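Local coordinates for beta-lactamase (Klebsiella pneumoniae, PDB 6KBY), which probably hydrolyses beta-lactam antibiotics as a class C beta-lactamase, and is captured here with adenosine monophosphate bound covalently in its pocket, at residues V317-T322 / F334-K339; M340-L345 / K361-L366. One frame throughout, in Å; residues are numbered along the deposited sequence.

Contact 1 of 2, residues V317-T322 / F334-K339; sequences VWINKT and FVPAKK
Phe334 N donates to Ile319 O at 2.9 Å, and Ile319 N returns the bond to Phe334 O, also at 2.9 Å and almost straight (168° at the hydrogen). Two reciprocal bonds of this kind define a hydrogen-bonded antiparallel pair, whose side chains lie on the same face of the sheet. The phenyl group makes use of that. With chi1 at 60°, CG sits between the backbone N and the carbonyl carbon, and the ring swings over its cross-strand neighbour. Ile319 CB then lies over one ring face, 4.0 Å from the centroid of the Phe334 ring, in a CH-pi contact. The two branches of Ile319 part beneath the ring: Ile319 CG2 reaches Phe334 CZ at 3.6 Å, while Ile319 CD1, at the end of an extended chain, passes Phe334 CE2 and meets Pro336 CG at 3.9 Å. A second ring, that of Trp279, meets Phe334 edge-to-face.

On the opposite face of the sheet Trp318 CE3 approaches Val335 CG2 to 3.7 Å, the two side chains meeting at a slant. Beyond them, Trp318 NE1 and Asn320 OD1 both bond to Tyr331 OH. Where the pairing ends, Val317 O is buried without a conventional partner and receives instead a CA-H...O contact from Val335 CA at 3.4 Å, with Pro336 CD close by. The proline starts a short 3-10 turn that takes the chain out of the strand. The whole is one end of the beta hairpin 317-325/328-335, whose first strand goes on through Lys321 and Thr322 to Gly323, consistent with the KTG motif of serine beta-lactamases.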
loop_
_atom_site.group_PDB
_atom_site.type_symbol
_atom_site.label_atom_id
_atom_site.label_comp_id
_atom_site.label_asym_id
_atom_site.label_seq_id
_atom_site.Cartn_x
_atom_site.Cartn_y
_atom_site.Cartn_z
ATOM N N VAL A 317 -4.237 -12.757 11.595
ATOM C CA VAL A 317 -4.933 -11.591 11.068
ATOM C C VAL A 317 -4.826 -11.577 9.551
ATOM O O VAL A 317 -3.928 -12.178 8.957
ATOM C CB VAL A 317 -4.389 -10.259 11.639
ATOM C CG1 VAL A 317 -4.664 -10.146 13.133
ATOM C CG2 VAL A 317 -2.909 -10.123 11.359
ATOM N N TRP A 318 -5.763 -10.854 8.932
ATOM C CA TRP A 318 -5.771 -10.558 7.504
ATOM C C TRP A 318 -5.261 -9.129 7.362
ATOM O O TRP A 318 -5.918 -8.183 7.811
ATOM C CB TRP A 318 -7.208 -10.676 6.995
ATOM C CG TRP A 318 -7.437 -10.331 5.557
ATOM C CD1 TRP A 318 -7.430 -9.086 4.989
ATOM C CD2 TRP A 318 -7.762 -11.248 4.509
ATOM N NE1 TRP A 318 -7.706 -9.181 3.641
ATOM C CE2 TRP A 318 -7.920 -10.497 3.326
ATOM C CE3 TRP A 318 -7.931 -12.633 4.454
ATOM C CZ2 TRP A 318 -8.236 -11.091 2.101
ATOM C CZ3 TRP A 318 -8.247 -13.220 3.238
ATOM C CH2 TRP A 318 -8.393 -12.448 2.079
ATOM N N ILE A 319 -4.072 -8.977 6.792
ATOM C CA ILE A 319 -3.442 -7.674 6.599
ATOM C C ILE A 319 -3.611 -7.291 5.139
ATOM O O ILE A 319 -3.429 -8.128 4.243
ATOM C CB ILE A 319 -1.951 -7.731 6.987
ATOM C CG1 ILE A 319 -1.787 -8.278 8.409
ATOM C CG2 ILE A 319 -1.315 -6.348 6.840
ATOM C CD1 ILE A 319 -0.343 -8.389 8.864
ATOM N N ASN A 320 -3.980 -6.035 4.880
ATOM C CA ASN A 320 -4.299 -5.680 3.504
ATOM C C ASN A 320 -4.117 -4.195 3.237
ATOM O O ASN A 320 -4.031 -3.377 4.159
ATOM C CB ASN A 320 -5.678 -6.206 3.058
ATOM C CG ASN A 320 -6.897 -5.463 3.651
ATOM O OD1 ASN A 320 -8.011 -5.727 3.193
ATOM N ND2 ASN A 320 -6.717 -4.581 4.637
ATOM N N LYS A 321 -4.058 -3.866 1.944
ATOM C CA LYS A 321 -4.057 -2.477 1.508
ATOM C C LYS A 321 -4.525 -2.404 0.062
ATOM O O LYS A 321 -4.072 -3.178 -0.787
ATOM C CB LYS A 321 -2.661 -1.857 1.625
ATOM C CG LYS A 321 -2.636 -0.353 1.332
ATOM C CD LYS A 321 -3.271 0.474 2.455
ATOM C CE LYS A 321 -3.464 1.932 2.056
ATOM N NZ LYS A 321 -4.600 2.109 1.118
ATOM N N THR A 322 -5.418 -1.458 -0.214
ATOM C CA THR A 322 -5.826 -1.117 -1.568
ATOM C C THR A 322 -4.956 0.008 -2.121
ATOM O O THR A 322 -4.387 0.818 -1.380
ATOM C CB THR A 322 -7.282 -0.650 -1.582
ATOM O OG1 THR A 322 -7.446 0.386 -0.608
ATOM C CG2 THR A 322 -8.246 -1.801 -1.283
ATOM N N PHE A 334 -2.606 -10.500 2.884
ATOM C CA PHE A 334 -1.848 -11.656 3.334
ATOM C C PHE A 334 -2.247 -12.025 4.755
ATOM O O PHE A 334 -2.673 -11.172 5.540
ATOM C CB PHE A 334 -0.329 -11.476 3.164
ATOM C CG PHE A 334 0.267 -10.305 3.919
ATOM C CD1 PHE A 334 0.220 -9.016 3.405
ATOM C CD2 PHE A 334 0.915 -10.504 5.127
ATOM C CE1 PHE A 334 0.794 -7.957 4.090
ATOM C CE2 PHE A 334 1.491 -9.451 5.817
ATOM C CZ PHE A 334 1.426 -8.176 5.298
ATOM N N VAL A 335 -2.109 -13.307 5.061
ATOM C CA VAL A 335 -2.429 -13.861 6.369
ATOM C C VAL A 335 -1.179 -14.549 6.892
ATOM O O VAL A 335 -0.860 -15.669 6.485
ATOM C CB VAL A 335 -3.607 -14.849 6.283
ATOM C CG1 VAL A 335 -3.908 -15.433 7.653
ATOM C CG2 VAL A 335 -4.844 -14.184 5.691
ATOM N N PRO A 336 -0.431 -13.903 7.791
ATOM C CA PRO A 336 0.866 -14.486 8.189
ATOM C C PRO A 336 0.760 -15.881 8.786
ATOM O O PRO A 336 1.619 -16.731 8.518
ATOM C CB PRO A 336 1.435 -13.446 9.164
ATOM C CG PRO A 336 0.787 -12.145 8.730
ATOM C CD PRO A 336 -0.615 -12.538 8.318
ATOM N N ALA A 337 -0.304 -16.164 9.542
ATOM C CA ALA A 337 -0.449 -17.482 10.158
ATOM C C ALA A 337 -0.520 -18.590 9.122
ATOM O O ALA A 337 -0.153 -19.737 9.411
ATOM C CB ALA A 337 -1.718 -17.522 11.001
ATOM N N LYS A 338 -1.007 -18.282 7.927
ATOM C CA LYS A 338 -1.143 -19.261 6.866
ATOM C C LYS A 338 -0.058 -19.126 5.808
ATOM O O LYS A 338 -0.057 -19.896 4.844
ATOM C CB LYS A 338 -2.531 -19.150 6.231
ATOM C CG LYS A 338 -3.680 -19.343 7.219
ATOM C CD LYS A 338 -3.561 -20.649 7.996
ATOM C CE LYS A 338 -4.744 -20.833 8.929
ATOM N NZ LYS A 338 -4.567 -22.013 9.824
ATOM N N LYS A 339 0.870 -18.189 5.982
ATOM C CA LYS A 339 1.907 -17.892 4.997
ATOM C C LYS A 339 1.320 -17.828 3.593
ATOM O O LYS A 339 1.849 -18.380 2.623
ATOM C CB LYS A 339 3.092 -18.851 5.089
ATOM C CG LYS A 339 3.714 -18.950 6.475
ATOM C CD LYS A 339 4.442 -17.686 6.921
ATOM C CE LYS A 339 5.038 -17.908 8.307
ATOM N NZ LYS A 339 5.945 -16.813 8.742
#

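Contact 2 of 2, residues M340-L345 / K361-L366; sequences MGIVML and KILSSL
Met340 lays its thioether against the last turn of segment 361-366. Its chi1 of 67° tucks CG in among the backbone atoms, and a bend at the last torsion turns Met340 CE onto Leu366 CB, 3.7 Å away. The two side chains run past each other in opposite directions, and Met340 SD also lies 4.2 Å from Leu363 CB. Gly341 follows, presenting only backbone: its carbonyl carbon is 4.1 Å from Leu363 CD2. Ile342 then points toward the helix again. Ile342 CG1 is anti to the backbone N (chi1 -175°) and its chain is extended, which carries Ile342 CD1 to Ile362 CD1 at 3.6 Å, the two side chains crossing at about a right angle. Ile342 CG2 lies against Leu363 CG and CD1, both at 4.1 Å. Farther along, Met344 continues the packing on Val358 and Ala359 of helix 352-364. Within segment 361-366, Ser365 N and OG both donate to Ile362 O, OG in the carbonyl plane on a lone pair. The strand's backbone groups pair with its neighbours, Gly341 with Thr40 and Ile342 with Ala333, and the contact with 361-366 consists of van der Waals packing, so it depends on shape and burial.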
loop_
_atom_site.group_PDB
_atom_site.type_symbol
_atom_site.label_atom_id
_atom_site.label_comp_id
_atom_site.label_asym_id
_atom_site.label_seq_id
_atom_site.Cartn_x
_atom_site.Cartn_y
_atom_site.Cartn_z
ATOM N N MET A 340 0.188 -17.154 3.485
ATOM C CA MET A 340 -0.451 -17.016 2.195
ATOM C C MET A 340 -0.686 -15.547 1.904
ATOM O O MET A 340 -0.940 -14.745 2.811
ATOM C CB MET A 340 -1.730 -17.818 2.090
ATOM C CG MET A 340 -2.823 -17.355 2.970
ATOM S SD MET A 340 -4.262 -18.410 2.767
ATOM C CE MET A 340 -3.584 -20.053 2.825
ATOM N N GLY A 341 -0.561 -15.192 0.639
ATOM C CA GLY A 341 -0.704 -13.805 0.253
ATOM C C GLY A 341 -1.043 -13.701 -1.211
ATOM O O GLY A 341 -0.817 -14.630 -1.998
ATOM N N ILE A 342 -1.599 -12.547 -1.569
ATOM C CA ILE A 342 -2.002 -12.289 -2.939
ATOM C C ILE A 342 -1.729 -10.833 -3.287
ATOM O O ILE A 342 -1.911 -9.928 -2.460
ATOM C CB ILE A 342 -3.476 -12.671 -3.185
ATOM C CG1 ILE A 342 -3.843 -12.509 -4.660
ATOM C CG2 ILE A 342 -4.418 -11.875 -2.293
ATOM C CD1 ILE A 342 -5.198 -13.085 -4.997
ATOM N N VAL A 343 -1.283 -10.625 -4.524
ATOM C CA VAL A 343 -1.148 -9.316 -5.146
ATOM C C VAL A 343 -2.006 -9.340 -6.406
ATOM O O VAL A 343 -1.859 -10.245 -7.234
ATOM C CB VAL A 343 0.318 -9.048 -5.534
ATOM C CG1 VAL A 343 0.466 -7.672 -6.163
ATOM C CG2 VAL A 343 1.243 -9.218 -4.339
ATOM N N MET A 344 -2.892 -8.356 -6.563
ATOM C CA MET A 344 -3.707 -8.236 -7.767
ATOM C C MET A 344 -3.464 -6.862 -8.364
ATOM O O MET A 344 -3.802 -5.854 -7.736
ATOM C CB MET A 344 -5.189 -8.394 -7.435
ATOM C CG MET A 344 -5.571 -9.766 -6.923
ATOM S SD MET A 344 -7.173 -9.794 -6.093
ATOM C CE MET A 344 -8.259 -9.161 -7.372
ATOM N N LEU A 345 -2.903 -6.822 -9.572
ATOM C CA LEU A 345 -2.615 -5.572 -10.261
ATOM C C LEU A 345 -3.420 -5.498 -11.548
ATOM O O LEU A 345 -3.501 -6.478 -12.297
ATOM C CB LEU A 345 -1.131 -5.464 -10.603
ATOM C CG LEU A 345 -0.169 -5.684 -9.436
ATOM C CD1 LEU A 345 1.262 -5.482 -9.889
ATOM C CD2 LEU A 345 -0.504 -4.767 -8.271
ATOM N N LYS A 361 -11.993 -14.963 -2.186
ATOM C CA LYS A 361 -12.289 -16.264 -2.773
ATOM C C LYS A 361 -11.013 -17.036 -3.074
ATOM O O LYS A 361 -10.945 -18.250 -2.844
ATOM C CB LYS A 361 -13.128 -16.086 -4.032
ATOM C CG LYS A 361 -14.544 -15.622 -3.755
ATOM C CD LYS A 361 -15.245 -15.307 -5.061
ATOM C CE LYS A 361 -16.695 -14.917 -4.861
ATOM N NZ LYS A 361 -17.304 -14.455 -6.140
ATOM N N ILE A 362 -9.994 -16.364 -3.601
ATOM C CA ILE A 362 -8.750 -17.054 -3.924
ATOM C C ILE A 362 -8.075 -17.576 -2.661
ATOM O O ILE A 362 -7.735 -18.762 -2.568
ATOM C CB ILE A 362 -7.818 -16.155 -4.754
ATOM C CG1 ILE A 362 -8.425 -15.909 -6.132
ATOM C CG2 ILE A 362 -6.444 -16.805 -4.889
ATOM C CD1 ILE A 362 -7.715 -14.839 -6.930
ATOM N N LEU A 363 -7.864 -16.708 -1.671
ATOM C CA LEU A 363 -7.171 -17.180 -0.477
ATOM C C LEU A 363 -7.974 -18.259 0.246
ATOM O O LEU A 363 -7.402 -19.221 0.771
ATOM C CB LEU A 363 -6.812 -16.016 0.446
ATOM C CG LEU A 363 -5.765 -15.017 -0.077
ATOM C CD1 LEU A 363 -5.301 -14.096 1.042
ATOM C CD2 LEU A 363 -4.573 -15.704 -0.733
ATOM N N SER A 364 -9.300 -18.142 0.258
ATOM C CA SER A 364 -10.108 -19.155 0.929
ATOM C C SER A 364 -9.992 -20.522 0.263
ATOM O O SER A 364 -10.232 -21.542 0.920
ATOM C CB SER A 364 -11.567 -18.702 1.011
ATOM O OG SER A 364 -11.684 -17.513 1.778
ATOM N N SER A 365 -9.616 -20.574 -1.018
ATOM C CA SER A 365 -9.485 -21.832 -1.741
ATOM C C SER A 365 -8.196 -22.582 -1.425
ATOM O O SER A 365 -8.059 -23.738 -1.849
ATOM C CB SER A 365 -9.545 -21.570 -3.251
ATOM O OG SER A 365 -8.300 -21.094 -3.749
ATOM N N LEU A 366 -7.263 -21.981 -0.686
ATOM C CA LEU A 366 -5.894 -22.488 -0.631
ATOM C C LEU A 366 -5.648 -23.584 0.404
ATOM O O LEU A 366 -4.552 -24.157 0.420
ATOM C CB LEU A 366 -4.904 -21.344 -0.435
ATOM C CG LEU A 366 -4.880 -20.321 -1.568
ATOM C CD1 LEU A 366 -3.808 -19.281 -1.282
ATOM C CD2 LEU A 366 -4.638 -20.992 -2.909
#

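The two contacts, with centres about 10 Å apart, follow in series along one antiparallel sheet: contact 1 pairs strands 317-325 and 328-335, and contact 2 places a helix on the next strand, 340-346. The 3-10 turn 336-338 leads from one to the other, and Val335 N probably bonds to Met340 O at 2.9 Å. On the helix-covered face, Leu363 of contact 2 also packs on contact 1, its CD1 lying 3.7 Å from Trp318 CH2. The segments 340-345 and 361-366 lie away from the pocket, but strand 317-325 leads to it: Lys321 NZ bonds to Tyr156 OH, and the lysine touches Ser71, the residue bound covalently to adenosine monophosphate, while Ser324 lies just beyond.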